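Local structure of hypothetical protein Atu2327 (Agrobacterium tumefaciens, 2O8I) at residues A46-A51 / G148-I153; A62-A67 / W155-S160; H97-Q102 / L122-I127; F115-K120 / L128-T133. The protein probably decarboxylates 2-oxo-4-hydroxy-4-carboxy-5-ureidoimidazoline (OHCU) to allantoin in urate breakdown. One frame throughout, in Å; residues are numbered along the deposited sequence. Where two conformers were deposited one is given.

Contact 1. Residues A46-A51 / G148-I153; sequences AQFRVA and GQVEKI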
loop_
_atom_site.group_PDB
_atom_site.type_symbol
_atom_site.label_atom_id
_atom_site.label_comp_id
_atom_site.label_asym_id
_atom_site.label_seq_id
_atom_site.Cartn_x
_atom_site.Cartn_y
_atom_site.Cartn_z
ATOM N N ALA A 46 5.188 6.899 -20.287
ATOM C CA ALA A 46 5.627 6.451 -21.589
ATOM C C ALA A 46 5.796 4.943 -21.624
ATOM O O ALA A 46 5.308 4.297 -22.552
ATOM C CB ALA A 46 6.904 7.154 -22.030
ATOM N N GLN A 47 6.461 4.368 -20.631
ATOM C CA GLN A 47 6.586 2.917 -20.605
ATOM C C GLN A 47 5.247 2.213 -20.345
ATOM O O GLN A 47 5.018 1.096 -20.839
ATOM C CB GLN A 47 7.596 2.462 -19.566
ATOM C CG GLN A 47 8.971 2.989 -19.729
ATOM C CD GLN A 47 9.548 2.718 -21.108
ATOM O OE1 GLN A 47 10.172 3.591 -21.683
ATOM N NE2 GLN A 47 9.338 1.509 -21.638
ATOM N N PHE A 48 4.383 2.831 -19.551
ATOM C CA PHE A 48 3.117 2.211 -19.209
ATOM C C PHE A 48 2.263 2.163 -20.460
ATOM O O PHE A 48 1.511 1.205 -20.684
ATOM C CB PHE A 48 2.421 3.055 -18.144
ATOM C CG PHE A 48 1.053 2.572 -17.743
ATOM C CD1 PHE A 48 0.838 1.261 -17.350
ATOM C CD2 PHE A 48 -0.015 3.458 -17.704
ATOM C CE1 PHE A 48 -0.428 0.840 -16.936
ATOM C CE2 PHE A 48 -1.288 3.049 -17.292
ATOM C CZ PHE A 48 -1.495 1.744 -16.907
ATOM N N ARG A 49 2.369 3.208 -21.272
ATOM C CA ARG A 49 1.559 3.288 -22.458
ATOM C C ARG A 49 1.985 2.325 -23.542
ATOM O O ARG A 49 1.198 1.971 -24.389
ATOM C CB ARG A 49 1.580 4.697 -22.992
ATOM C CG ARG A 49 0.462 5.470 -22.446
ATOM C CD ARG A 49 0.868 6.896 -22.288
ATOM N NE ARG A 49 -0.181 7.594 -21.576
ATOM C CZ ARG A 49 -0.470 8.875 -21.730
ATOM N NH1 ARG A 49 0.206 9.627 -22.576
ATOM N NH2 ARG A 49 -1.458 9.391 -21.026
ATOM N N VAL A 50 3.228 1.898 -23.506
ATOM C CA VAL A 50 3.810 1.160 -24.604
ATOM C C VAL A 50 3.940 -0.324 -24.277
ATOM O O VAL A 50 4.340 -1.120 -25.110
ATOM C CB VAL A 50 5.151 1.847 -25.012
ATOM C CG1 VAL A 50 6.389 0.949 -24.810
ATOM C CG2 VAL A 50 5.024 2.428 -26.418
ATOM N N ALA A 51 3.581 -0.665 -23.043
ATOM C CA ALA A 51 3.585 -2.024 -22.514
ATOM C C ALA A 51 2.463 -2.798 -23.195
ATOM O O ALA A 51 1.545 -2.190 -23.727
ATOM C CB ALA A 51 3.365 -1.973 -21.021
ATOM N N GLY A 148 -6.265 5.407 -16.929
ATOM C CA GLY A 148 -6.169 6.859 -16.768
ATOM C C GLY A 148 -5.945 7.198 -15.308
ATOM O O GLY A 148 -5.135 8.052 -14.986
ATOM N N GLN A 149 -6.658 6.503 -14.422
ATOM C CA GLN A 149 -6.579 6.748 -13.001
ATOM C C GLN A 149 -5.227 6.317 -12.406
ATOM O O GLN A 149 -4.686 6.994 -11.542
ATOM C CB GLN A 149 -7.748 6.060 -12.269
ATOM C CG GLN A 149 -9.105 6.748 -12.521
ATOM C CD GLN A 149 -9.183 8.183 -12.004
ATOM O OE1 GLN A 149 -9.062 8.457 -10.796
ATOM N NE2 GLN A 149 -9.383 9.097 -12.903
ATOM N N VAL A 150 -4.709 5.186 -12.861
ATOM C CA VAL A 150 -3.416 4.681 -12.448
ATOM C C VAL A 150 -2.320 5.728 -12.769
ATOM O O VAL A 150 -1.366 5.926 -12.005
ATOM C CB VAL A 150 -3.127 3.318 -13.118
ATOM C CG1 VAL A 150 -1.661 3.107 -13.278
ATOM C CG2 VAL A 150 -3.691 2.213 -12.289
ATOM N N GLU A 151 -2.512 6.454 -13.847
ATOM C CA GLU A 151 -1.542 7.425 -14.248
ATOM C C GLU A 151 -1.429 8.779 -13.529
ATOM O O GLU A 151 -0.337 9.141 -13.083
ATOM C CB GLU A 151 -1.702 7.764 -15.750
ATOM C CG GLU A 151 -1.273 6.686 -16.729
ATOM C CD GLU A 151 -1.297 7.144 -18.218
ATOM O OE1 GLU A 151 -1.678 8.316 -18.532
ATOM O OE2 GLU A 151 -0.937 6.310 -19.092
ATOM N N LYS A 152 -2.495 9.549 -13.359
ATOM C CA LYS A 152 -3.108 9.933 -12.151
ATOM C C LYS A 152 -2.530 9.718 -10.797
ATOM O O LYS A 152 -1.994 10.659 -10.212
ATOM C CB LYS A 152 -4.589 10.185 -12.219
ATOM C CG LYS A 152 -4.861 11.667 -12.271
ATOM C CD LYS A 152 -6.081 12.068 -11.377
ATOM C CE LYS A 152 -6.469 13.602 -11.481
ATOM N NZ LYS A 152 -7.703 13.952 -10.673
ATOM N N ILE A 153 -2.659 8.510 -10.282
ATOM C CA ILE A 153 -2.088 8.189 -9.025
ATOM C C ILE A 153 -0.537 8.303 -9.099
ATOM O O ILE A 153 0.108 8.835 -8.173
ATOM C CB ILE A 153 -2.603 6.841 -8.615
ATOM C CG1 ILE A 153 -4.104 7.013 -8.286
ATOM C CG2 ILE A 153 -1.789 6.322 -7.450
ATOM C CD1 ILE A 153 -4.986 5.752 -8.405
#

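Contact 2. Residues A62-A67 / W155-S160; sequences AHPDLA and WLRLAS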
loop_
_atom_site.group_PDB
_atom_site.type_symbol
_atom_site.label_atom_id
_atom_site.label_comp_id
_atom_site.label_asym_id
_atom_site.label_seq_id
_atom_site.Cartn_x
_atom_site.Cartn_y
_atom_site.Cartn_z
ATOM N N ALA A 62 -2.562 -5.348 -9.906
ATOM C CA ALA A 62 -1.634 -5.272 -8.762
ATOM C C ALA A 62 -1.960 -4.065 -7.877
ATOM O O ALA A 62 -1.557 -4.009 -6.716
ATOM C CB ALA A 62 -0.174 -5.199 -9.247
ATOM N N HIS A 63 -2.679 -3.095 -8.435
ATOM C CA HIS A 63 -2.989 -1.887 -7.718
ATOM C C HIS A 63 -3.839 -2.126 -6.443
ATOM O O HIS A 63 -4.760 -2.942 -6.437
ATOM C CB HIS A 63 -3.680 -0.925 -8.655
ATOM C CG HIS A 63 -3.655 0.479 -8.178
ATOM N ND1 HIS A 63 -2.698 1.378 -8.584
ATOM C CD2 HIS A 63 -4.446 1.138 -7.300
ATOM C CE1 HIS A 63 -2.914 2.545 -8.001
ATOM N NE2 HIS A 63 -3.974 2.430 -7.224
ATOM N N PRO A 64 -3.489 -1.457 -5.331
ATOM C CA PRO A 64 -4.277 -1.688 -4.117
ATOM C C PRO A 64 -5.698 -1.144 -4.213
ATOM O O PRO A 64 -5.954 -0.134 -4.915
ATOM C CB PRO A 64 -3.512 -0.915 -3.035
ATOM C CG PRO A 64 -2.675 0.060 -3.763
ATOM C CD PRO A 64 -2.346 -0.549 -5.094
ATOM N N ASP A 65 -6.607 -1.817 -3.509
ATOM C CA ASP A 65 -7.972 -1.337 -3.401
ATOM C C ASP A 65 -8.078 -0.170 -2.407
ATOM O O ASP A 65 -7.182 0.086 -1.585
ATOM C CB ASP A 65 -8.940 -2.476 -3.058
ATOM C CG ASP A 65 -8.586 -3.175 -1.770
ATOM O OD1 ASP A 65 -7.880 -2.640 -0.906
ATOM O OD2 ASP A 65 -9.043 -4.293 -1.590
ATOM N N LEU A 66 -9.176 0.549 -2.523
ATOM C CA LEU A 66 -9.410 1.697 -1.718
ATOM C C LEU A 66 -9.270 1.462 -0.187
ATOM O O LEU A 66 -8.557 2.190 0.516
ATOM C CB LEU A 66 -10.786 2.189 -2.096
ATOM C CG LEU A 66 -11.057 3.629 -1.749
ATOM C CD1 LEU A 66 -9.854 4.459 -1.968
ATOM C CD2 LEU A 66 -12.153 4.018 -2.673
ATOM N N ALA A 67 -9.912 0.436 0.339
ATOM C CA ALA A 67 -9.775 0.139 1.791
ATOM C C ALA A 67 -8.335 -0.046 2.213
ATOM O O ALA A 67 -7.930 0.444 3.267
ATOM C CB ALA A 67 -10.586 -1.025 2.173
ATOM N N TRP A 155 1.139 10.299 -10.862
ATOM C CA TRP A 155 1.447 11.704 -10.771
ATOM C C TRP A 155 1.402 12.172 -9.331
ATOM O O TRP A 155 2.330 12.852 -8.843
ATOM C CB TRP A 155 0.506 12.561 -11.650
ATOM C CG TRP A 155 0.546 14.000 -11.260
ATOM C CD1 TRP A 155 -0.373 14.674 -10.515
ATOM C CD2 TRP A 155 1.592 14.910 -11.525
ATOM N NE1 TRP A 155 0.022 15.975 -10.322
ATOM C CE2 TRP A 155 1.232 16.147 -10.933
ATOM C CE3 TRP A 155 2.788 14.819 -12.238
ATOM C CZ2 TRP A 155 2.031 17.285 -11.021
ATOM C CZ3 TRP A 155 3.592 15.942 -12.319
ATOM C CH2 TRP A 155 3.209 17.168 -11.709
ATOM N N LEU A 156 0.320 11.825 -8.649
ATOM C CA LEU A 156 0.139 12.243 -7.267
ATOM C C LEU A 156 1.261 11.705 -6.376
ATOM O O LEU A 156 1.770 12.420 -5.495
ATOM C CB LEU A 156 -1.238 11.802 -6.726
ATOM C CG LEU A 156 -2.470 12.456 -7.377
ATOM C CD1 LEU A 156 -3.722 11.685 -6.954
ATOM C CD2 LEU A 156 -2.576 13.953 -6.993
ATOM N N ARG A 157 1.655 10.460 -6.610
ATOM C CA ARG A 157 2.765 9.887 -5.838
ATOM C C ARG A 157 4.053 10.660 -6.054
ATOM O O ARG A 157 4.631 11.178 -5.077
ATOM C CB ARG A 157 2.932 8.406 -6.129
ATOM C CG ARG A 157 1.714 7.641 -5.625
ATOM C CD ARG A 157 1.700 6.257 -6.159
ATOM N NE ARG A 157 0.755 5.447 -5.420
ATOM C CZ ARG A 157 0.728 4.122 -5.454
ATOM N NH1 ARG A 157 1.637 3.466 -6.176
ATOM N NH2 ARG A 157 -0.198 3.456 -4.757
ATOM N N LEU A 158 4.451 10.782 -7.325
ATOM C CA LEU A 158 5.632 11.561 -7.725
ATOM C C LEU A 158 5.633 12.998 -7.244
ATOM O O LEU A 158 6.659 13.463 -6.753
ATOM C CB LEU A 158 5.832 11.500 -9.219
ATOM C CG LEU A 158 6.318 10.122 -9.678
ATOM C CD1 LEU A 158 6.032 9.961 -11.159
ATOM C CD2 LEU A 158 7.803 9.956 -9.357
ATOM N N ALA A 159 4.481 13.680 -7.321
ATOM C CA ALA A 159 4.358 15.025 -6.759
ATOM C C ALA A 159 4.640 15.133 -5.244
ATOM O O ALA A 159 5.017 16.197 -4.768
ATOM C CB ALA A 159 3.022 15.628 -7.101
ATOM N N SER A 160 4.458 14.063 -4.470
ATOM C CA SER A 160 4.806 14.141 -3.043
ATOM C C SER A 160 6.311 13.928 -2.799
ATOM O O SER A 160 6.841 14.383 -1.783
ATOM C CB SER A 160 3.979 13.174 -2.185
ATOM O OG SER A 160 4.233 11.817 -2.550
#

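Contact 3. Residues H97-Q102 / L122-I127; sequences HARFTQ and LNRHDI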
loop_
_atom_site.group_PDB
_atom_site.type_symbol
_atom_site.label_atom_id
_atom_site.label_comp_id
_atom_site.label_asym_id
_atom_site.label_seq_id
_atom_site.Cartn_x
_atom_site.Cartn_y
_atom_site.Cartn_z
ATOM N N HIS A 97 -16.351 2.295 5.673
ATOM C CA HIS A 97 -15.262 1.395 5.319
ATOM C C HIS A 97 -15.789 0.095 4.698
ATOM O O HIS A 97 -15.346 -0.318 3.619
ATOM C CB HIS A 97 -14.454 1.038 6.537
ATOM C CG HIS A 97 -13.436 2.058 6.883
ATOM N ND1 HIS A 97 -12.199 2.107 6.265
ATOM C CD2 HIS A 97 -13.461 3.076 7.784
ATOM C CE1 HIS A 97 -11.505 3.110 6.783
ATOM N NE2 HIS A 97 -12.251 3.721 7.696
ATOM N N ALA A 98 -16.741 -0.540 5.388
ATOM C CA ALA A 98 -17.310 -1.802 4.919
ATOM C C ALA A 98 -17.977 -1.670 3.547
ATOM O O ALA A 98 -17.855 -2.574 2.706
ATOM C CB ALA A 98 -18.283 -2.408 5.956
ATOM N N ARG A 99 -18.664 -0.545 3.311
ATOM C CA ARG A 99 -19.312 -0.334 2.019
ATOM C C ARG A 99 -18.228 -0.278 0.951
ATOM O O ARG A 99 -18.392 -0.869 -0.107
ATOM C CB ARG A 99 -20.200 0.920 2.011
ATOM C CG ARG A 99 -21.276 0.970 0.924
ATOM C CD ARG A 99 -22.002 2.345 1.075
ATOM N NE ARG A 99 -22.960 2.743 0.008
ATOM C CZ ARG A 99 -23.857 3.746 0.101
ATOM N NH1 ARG A 99 -23.959 4.482 1.212
ATOM N NH2 ARG A 99 -24.661 4.039 -0.923
ATOM N N PHE A 100 -17.114 0.400 1.226
ATOM C CA PHE A 100 -16.048 0.465 0.210
ATOM C C PHE A 100 -15.562 -0.914 -0.179
ATOM O O PHE A 100 -15.462 -1.211 -1.377
ATOM C CB PHE A 100 -14.882 1.359 0.618
ATOM C CG PHE A 100 -15.198 2.831 0.522
ATOM C CD1 PHE A 100 -16.298 3.279 -0.224
ATOM C CD2 PHE A 100 -14.395 3.770 1.138
ATOM C CE1 PHE A 100 -16.595 4.639 -0.353
ATOM C CE2 PHE A 100 -14.694 5.139 1.016
ATOM C CZ PHE A 100 -15.794 5.571 0.269
ATOM N N THR A 101 -15.302 -1.747 0.834
ATOM C CA THR A 101 -14.926 -3.126 0.630
ATOM C C THR A 101 -15.948 -3.881 -0.257
ATOM O O THR A 101 -15.573 -4.552 -1.247
ATOM C CB THR A 101 -14.729 -3.832 1.973
ATOM O OG1 THR A 101 -13.547 -3.300 2.595
ATOM C CG2 THR A 101 -14.573 -5.329 1.760
ATOM N N GLN A 102 -17.227 -3.740 0.068
ATOM C CA GLN A 102 -18.266 -4.401 -0.685
ATOM C C GLN A 102 -18.322 -3.857 -2.135
ATOM O O GLN A 102 -18.468 -4.611 -3.089
ATOM C CB GLN A 102 -19.606 -4.309 0.071
ATOM C CG GLN A 102 -20.836 -4.585 -0.773
ATOM C CD GLN A 102 -22.144 -4.246 0.003
ATOM O OE1 GLN A 102 -22.566 -3.058 0.092
ATOM N NE2 GLN A 102 -22.784 -5.290 0.579
ATOM N N LEU A 122 -11.084 14.281 -2.672
ATOM C CA LEU A 122 -12.370 13.661 -2.917
ATOM C C LEU A 122 -12.985 13.295 -1.572
ATOM O O LEU A 122 -12.287 12.847 -0.646
ATOM C CB LEU A 122 -12.220 12.407 -3.818
ATOM C CG LEU A 122 -12.538 12.502 -5.335
ATOM C CD1 LEU A 122 -11.955 13.702 -6.109
ATOM C CD2 LEU A 122 -12.235 11.246 -6.060
ATOM N N ASN A 123 -14.290 13.479 -1.468
ATOM C CA ASN A 123 -14.975 13.046 -0.279
ATOM C C ASN A 123 -15.654 11.695 -0.553
ATOM O O ASN A 123 -15.622 11.169 -1.673
ATOM C CB ASN A 123 -15.972 14.135 0.184
ATOM C CG ASN A 123 -17.045 14.414 -0.856
ATOM O OD1 ASN A 123 -17.677 13.479 -1.380
ATOM N ND2 ASN A 123 -17.263 15.685 -1.165
ATOM N N ARG A 124 -16.288 11.152 0.470
ATOM C CA ARG A 124 -17.010 9.891 0.362
ATOM C C ARG A 124 -18.050 9.874 -0.750
ATOM O O ARG A 124 -18.120 8.907 -1.495
ATOM C CB ARG A 124 -17.679 9.574 1.699
ATOM C CG ARG A 124 -18.395 8.243 1.689
ATOM C CD ARG A 124 -19.021 7.965 3.034
ATOM N NE ARG A 124 -19.954 9.011 3.446
ATOM C CZ ARG A 124 -21.268 8.954 3.262
ATOM N NH1 ARG A 124 -21.821 7.899 2.642
ATOM N NH2 ARG A 124 -22.026 9.955 3.689
ATOM N N HIS A 125 -18.852 10.933 -0.857
ATOM C CA HIS A 125 -19.811 11.055 -1.948
ATOM C C HIS A 125 -19.191 10.989 -3.334
ATOM O O HIS A 125 -19.705 10.250 -4.189
ATOM C CB HIS A 125 -20.665 12.303 -1.802
ATOM C CG HIS A 125 -21.614 12.207 -0.662
ATOM N ND1 HIS A 125 -22.555 11.190 -0.568
ATOM C CD2 HIS A 125 -21.740 12.961 0.454
ATOM C CE1 HIS A 125 -23.220 11.336 0.565
ATOM N NE2 HIS A 125 -22.749 12.402 1.200
ATOM N N ASP A 126 -18.089 11.724 -3.551
ATOM C CA ASP A 126 -17.410 11.699 -4.850
ATOM C C ASP A 126 -17.111 10.280 -5.283
ATOM O O ASP A 126 -17.202 9.951 -6.466
ATOM C CB ASP A 126 -16.106 12.492 -4.832
ATOM C CG ASP A 126 -16.321 13.948 -4.496
ATOM O OD1 ASP A 126 -17.301 14.526 -4.987
ATOM O OD2 ASP A 126 -15.521 14.509 -3.711
ATOM N N ILE A 127 -16.757 9.447 -4.309
ATOM C CA ILE A 127 -16.327 8.091 -4.595
ATOM C C ILE A 127 -17.509 7.179 -4.932
ATOM O O ILE A 127 -17.469 6.435 -5.954
ATOM C CB ILE A 127 -15.463 7.519 -3.438
ATOM C CG1 ILE A 127 -14.034 8.063 -3.589
ATOM C CG2 ILE A 127 -15.466 5.975 -3.469
ATOM C CD1 ILE A 127 -13.339 8.269 -2.292
HETATM O O HOH W 1 -21.215 5.445 2.510
#

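Contact 4. Residues F115-K120 / L128-T133; sequences FIIAVK and LSAFDT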
loop_
_atom_site.group_PDB
_atom_site.type_symbol
_atom_site.label_atom_id
_atom_site.label_comp_id
_atom_site.label_asym_id
_atom_site.label_seq_id
_atom_site.Cartn_x
_atom_site.Cartn_y
_atom_site.Cartn_z
ATOM N N PHE A 115 -11.241 -1.546 -8.032
ATOM C CA PHE A 115 -11.755 -0.235 -8.351
ATOM C C PHE A 115 -10.641 0.760 -8.057
ATOM O O PHE A 115 -10.182 0.906 -6.919
ATOM C CB PHE A 115 -12.983 0.042 -7.500
ATOM C CG PHE A 115 -13.585 1.390 -7.734
ATOM C CD1 PHE A 115 -14.128 1.713 -8.964
ATOM C CD2 PHE A 115 -13.624 2.340 -6.696
ATOM C CE1 PHE A 115 -14.681 2.971 -9.199
ATOM C CE2 PHE A 115 -14.203 3.602 -6.899
ATOM C CZ PHE A 115 -14.715 3.933 -8.172
ATOM N N ILE A 116 -10.165 1.417 -9.104
ATOM C CA ILE A 116 -9.010 2.272 -8.984
ATOM C C ILE A 116 -9.470 3.719 -9.209
ATOM O O ILE A 116 -10.159 4.052 -10.216
ATOM C CB ILE A 116 -7.982 1.895 -10.020
ATOM C CG1 ILE A 116 -7.441 0.497 -9.752
ATOM C CG2 ILE A 116 -6.842 2.943 -10.075
ATOM C CD1 ILE A 116 -6.661 -0.088 -10.976
ATOM N N ILE A 117 -9.114 4.576 -8.255
ATOM C CA ILE A 117 -9.542 5.950 -8.340
ATOM C C ILE A 117 -8.570 6.863 -7.602
ATOM O O ILE A 117 -8.192 6.572 -6.475
ATOM C CB ILE A 117 -11.019 6.111 -7.843
ATOM C CG1 ILE A 117 -11.529 7.514 -8.193
ATOM C CG2 ILE A 117 -11.195 5.697 -6.357
ATOM C CD1 ILE A 117 -12.924 7.759 -7.705
ATOM N N ALA A 118 -8.120 7.930 -8.266
ATOM C CA ALA A 118 -7.348 8.979 -7.597
ATOM C C ALA A 118 -8.298 9.699 -6.639
ATOM O O ALA A 118 -9.419 10.059 -7.004
ATOM C CB ALA A 118 -6.793 9.944 -8.588
ATOM N N VAL A 119 -7.823 9.929 -5.431
ATOM C CA VAL A 119 -8.681 10.245 -4.321
ATOM C C VAL A 119 -8.340 11.615 -3.687
ATOM O O VAL A 119 -9.117 12.123 -2.861
ATOM C CB VAL A 119 -8.560 9.048 -3.336
ATOM C CG1 VAL A 119 -8.301 9.472 -1.906
ATOM C CG2 VAL A 119 -9.694 8.058 -3.534
ATOM N N LYS A 120 -7.211 12.222 -4.078
ATOM C CA LYS A 120 -6.846 13.553 -3.581
ATOM C C LYS A 120 -8.015 14.519 -3.771
ATOM O O LYS A 120 -8.557 14.641 -4.867
ATOM C CB LYS A 120 -5.549 14.105 -4.223
ATOM C CG LYS A 120 -5.244 15.558 -3.830
ATOM C CD LYS A 120 -3.738 15.996 -3.786
ATOM C CE LYS A 120 -2.812 15.127 -2.873
ATOM N NZ LYS A 120 -3.329 14.923 -1.472
ATOM N N LEU A 128 -18.543 7.247 -4.082
ATOM C CA LEU A 128 -19.799 6.571 -4.351
ATOM C C LEU A 128 -20.351 6.956 -5.736
ATOM O O LEU A 128 -20.869 6.106 -6.475
ATOM C CB LEU A 128 -20.784 6.872 -3.235
ATOM C CG LEU A 128 -20.280 6.296 -1.900
ATOM C CD1 LEU A 128 -21.135 6.697 -0.680
ATOM C CD2 LEU A 128 -20.186 4.776 -2.025
ATOM N N SER A 129 -20.194 8.223 -6.106
ATOM C CA SER A 129 -20.731 8.699 -7.371
ATOM C C SER A 129 -20.011 8.003 -8.525
ATOM O O SER A 129 -20.644 7.482 -9.450
ATOM C CB SER A 129 -20.594 10.228 -7.477
ATOM O OG SER A 129 -20.790 10.699 -8.797
ATOM N N ALA A 130 -18.683 7.998 -8.438
ATOM C CA ALA A 130 -17.830 7.347 -9.406
ATOM C C ALA A 130 -18.105 5.834 -9.478
ATOM O O ALA A 130 -18.207 5.304 -10.571
ATOM C CB ALA A 130 -16.389 7.665 -9.128
ATOM N N PHE A 131 -18.272 5.149 -8.345
ATOM C CA PHE A 131 -18.620 3.735 -8.429
ATOM C C PHE A 131 -19.883 3.613 -9.244
ATOM O O PHE A 131 -19.932 2.877 -10.240
ATOM C CB PHE A 131 -18.844 3.080 -7.069
ATOM C CG PHE A 131 -19.295 1.626 -7.166
ATOM C CD1 PHE A 131 -18.364 0.593 -7.238
ATOM C CD2 PHE A 131 -20.647 1.298 -7.213
ATOM C CE1 PHE A 131 -18.781 -0.742 -7.335
ATOM C CE2 PHE A 131 -21.060 -0.016 -7.320
ATOM C CZ PHE A 131 -20.130 -1.041 -7.373
ATOM N N ASP A 132 -20.904 4.341 -8.804
ATOM C CA ASP A 132 -22.218 4.337 -9.455
ATOM C C ASP A 132 -22.212 4.453 -11.009
ATOM O O ASP A 132 -22.826 3.653 -11.716
ATOM C CB ASP A 132 -22.903 5.577 -8.927
ATOM C CG ASP A 132 -24.253 5.320 -8.430
ATOM O OD1 ASP A 132 -24.373 4.635 -7.369
ATOM O OD2 ASP A 132 -25.175 5.869 -9.091
ATOM N N THR A 133 -21.527 5.478 -11.512
ATOM C CA THR A 133 -21.300 5.661 -12.920
ATOM C C THR A 133 -20.507 4.466 -13.485
ATOM O O THR A 133 -20.910 3.865 -14.479
ATOM C CB THR A 133 -20.446 6.957 -13.136
ATOM O OG1 THR A 133 -21.224 8.107 -12.817
ATOM C CG2 THR A 133 -19.891 7.083 -14.569
#

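Contact 1. Residues A46-A51 / G148-I153
Arg49 and Glu151 form a side-on salt bridge, one guanidinium nitrogen to each carboxylate oxygen. Arg49 NE reaches Glu151 OE2 at 2.9 Å, and Arg49 NH2 reaches Glu151 OE1 at 2.7 Å. The pair is not coplanar: the guanidinium and carboxylate planes stand 42° apart, both oxygens are tilted out of the guanidinium plane, and the two bonds are bent, more so the one from NH2. OE1 is approached on its syn lone pair, while NE meets OE2 on the syn side but somewhat out of the carboxylate plane. Two bonds in this arrangement limit rotation of the carboxylate.

Next to the ion pair lies Phe48, whose CG is anti to the backbone N (chi1 177°), sending the ring toward helix 139-161. The Glu151 carboxylate carbon sits at the ring edge, in its plane, and Glu151 CG packs against Phe48 CD2 at 3.6 Å. Farther round the ring, Phe48 CZ touches Val150 CG1 at 3.9 Å. Arg56 makes a cation-pi contact with the same ring, and Phe15 and Ile21 also pack against it. Val150 in turn rests on Val59 and Leu60 of helix 53-62.

The segments run nearly antiparallel, at 162° with axes 11.5 Å apart at closest approach, a long separation spanned by side chains. Helices 37-50 and 139-161 thus pair antiparallel in this all-helical OHCU decarboxylase-family fold, with apolar contacts inside and the salt bridge reaching out to the exposed Arg49.

Contact 2. Residues A62-A67 / W155-S160
His63 and Arg157 are the closest pair of backbone positions between these segments, yet their CA atoms lie 13.2 Å apart, so one long side chain spans the distance. Residues 63-65 link helix 53-62 to helix 66-74: His63 is the first residue to leave helical geometry, and Asp65 takes the N-cap position of the next helix, its OD1 accepting from Gly68 N. The sequence His-Pro-Asp-Leu-Ala is a signature of OHCU decarboxylases, in whose relatives the histidine belongs to the active site; the position of His63 is consistent with such a role. Residues 155-160 are continuous helix.

Arg157 bridges the interval with a nearly extended chain (chi2 167°, chi3 165°). Its guanidinium lies alongside His63 and Pro64: His63 CE1 is over one face, 4.3 Å from Arg157 NH2, while Pro64 CG sits at the edge, also 4.3 Å from Arg157 NH2. Neither approach is a hydrogen bond. The charge is answered by Glu16, salt-bridged to NH2, and by Glu75 of the second subunit, salt-bridged to NE, so this arginine links the turn region to the dimer interface. His63 NE2 is hydrogen-bonded to Lys69, and the proline ring leans on the imidazole, with Pro64 CD 3.4 Å above the His63 plane.

At the backbone of Arg157, the carbonyl oxygen takes two bonds from one residue: Ser160 N at 3.0 Å, and Ser160 OG, which approaches Arg157 O in the carbonyl plane at 2.6 Å.

Contact 3. Residues H97-Q102 / L122-I127
Arg124 and Ile127, three residues apart at the start of helix 124-135, receive the ring of Phe100 from helix 94-111, and just before them the chain turns into the helix at Asn123. This residue occupies the N-cap position. The backbone N of Asn123 donates to Asp126 OD2 at 2.8 Å in an almost straight bond (170°), while Asn123 OD1 accepts from Asp126 N, also at 2.8 Å, with the donor tilted from the carbonyl plane. The reciprocal pair ties the N-cap to the first turn of the helix.

Arg124 comes next. Its CG is anti to the backbone N, which lays the aliphatic part of the chain beside the aromatic ring, with Arg124 CG 4.0 Å from Phe100 CZ. The chain then bends at chi3 (57°), carrying the guanidinium to the neighbourhood of Arg99. There Arg124 NH1 and Arg99 NH1 are 4.3 Å apart, two like charges; a water modelled between them may bridge the two, though this link is doubtful. Glu96 gives Arg124 NE a long, weak ion-pair partner, which may ease the crowding of charge.

At Ile127 the touching branch is CG2, which lies beside the CE1-CZ side of the ring, with Ile127 CG2 3.6 Å from Phe100 CE1. Leu70 and Leu92 also pack against Phe100, and Leu66 and Leu89 against Ile127, so the apolar part is buried, while Arg99 is exposed and Arg124 partly exposed. A capping box opening a helix whose first turn packs on a neighbouring helix is the motif formed here.

Contact 4. Residues F115-K120 / L128-T133
Phe115 presents the far end of its ring to the backbone of helix 124-135, where Phe115 CZ comes within 3.8 Å of Phe131 N and 4.1 Å of Ala130 C. Tyr107 of helix 94-111 meets the same ring in a T-shaped (edge-to-face) arrangement, so this aromatic group is held between two helices. CG of Phe115 is anti to the backbone N (chi1 179°), which puts the ring end against the backbone of helix 124-135. Phe131 takes part here mainly through its backbone.

Two residues on, Ile117 makes the second touch. Its side chain is fully extended, and the terminal Ile117 CD1 meets Ala130 CB at 3.7 Å, a methyl-to-methyl contact. The backbones come nearest at these two places, with Phe115 CA and Phe131 CA 7.9 Å apart and Ile117 CA and Ala130 CA 8.5 Å apart.

The backbone of residues 115-118 is extended, which turns alternate side chains to opposite sides: Phe115 and Ile117 toward helix 124-135, Ile116 and Ala118 toward helix 139-161. The loop is thus sandwiched between helices. Two of its backbone atoms bond outside the two segments: Ile116 O with Arg134, later on the same helix 124-135, and Ala118 N with Gln149 of helix 139-161.

No hydrogen bond or charge joins the two segments themselves, so the contact rests on apolar burial, without a directional bond between them.

From the N terminus, helix 37-50 supplies the first half of contact 1, and segment 62-67 the first half of contact 2. Both wait for helix 139-161 to close their loops, at 148-153 and then 155-160, so the two contacts cross. Contacts 3 and 4 are nested inside both long loops and also cross each other: the loop begun at 97-102 closes at 122-127, and that begun at 115-120 closes at 128-133. They join helix 94-111 and the following loop to helix 124-135. Lys152, packed on Ala118, ties contact 1 to contact 4; Ala67, packed on Thr101, ties contact 2 to contact 3. Helix 139-161 thus joins the early helices to the loop before helix 124-135.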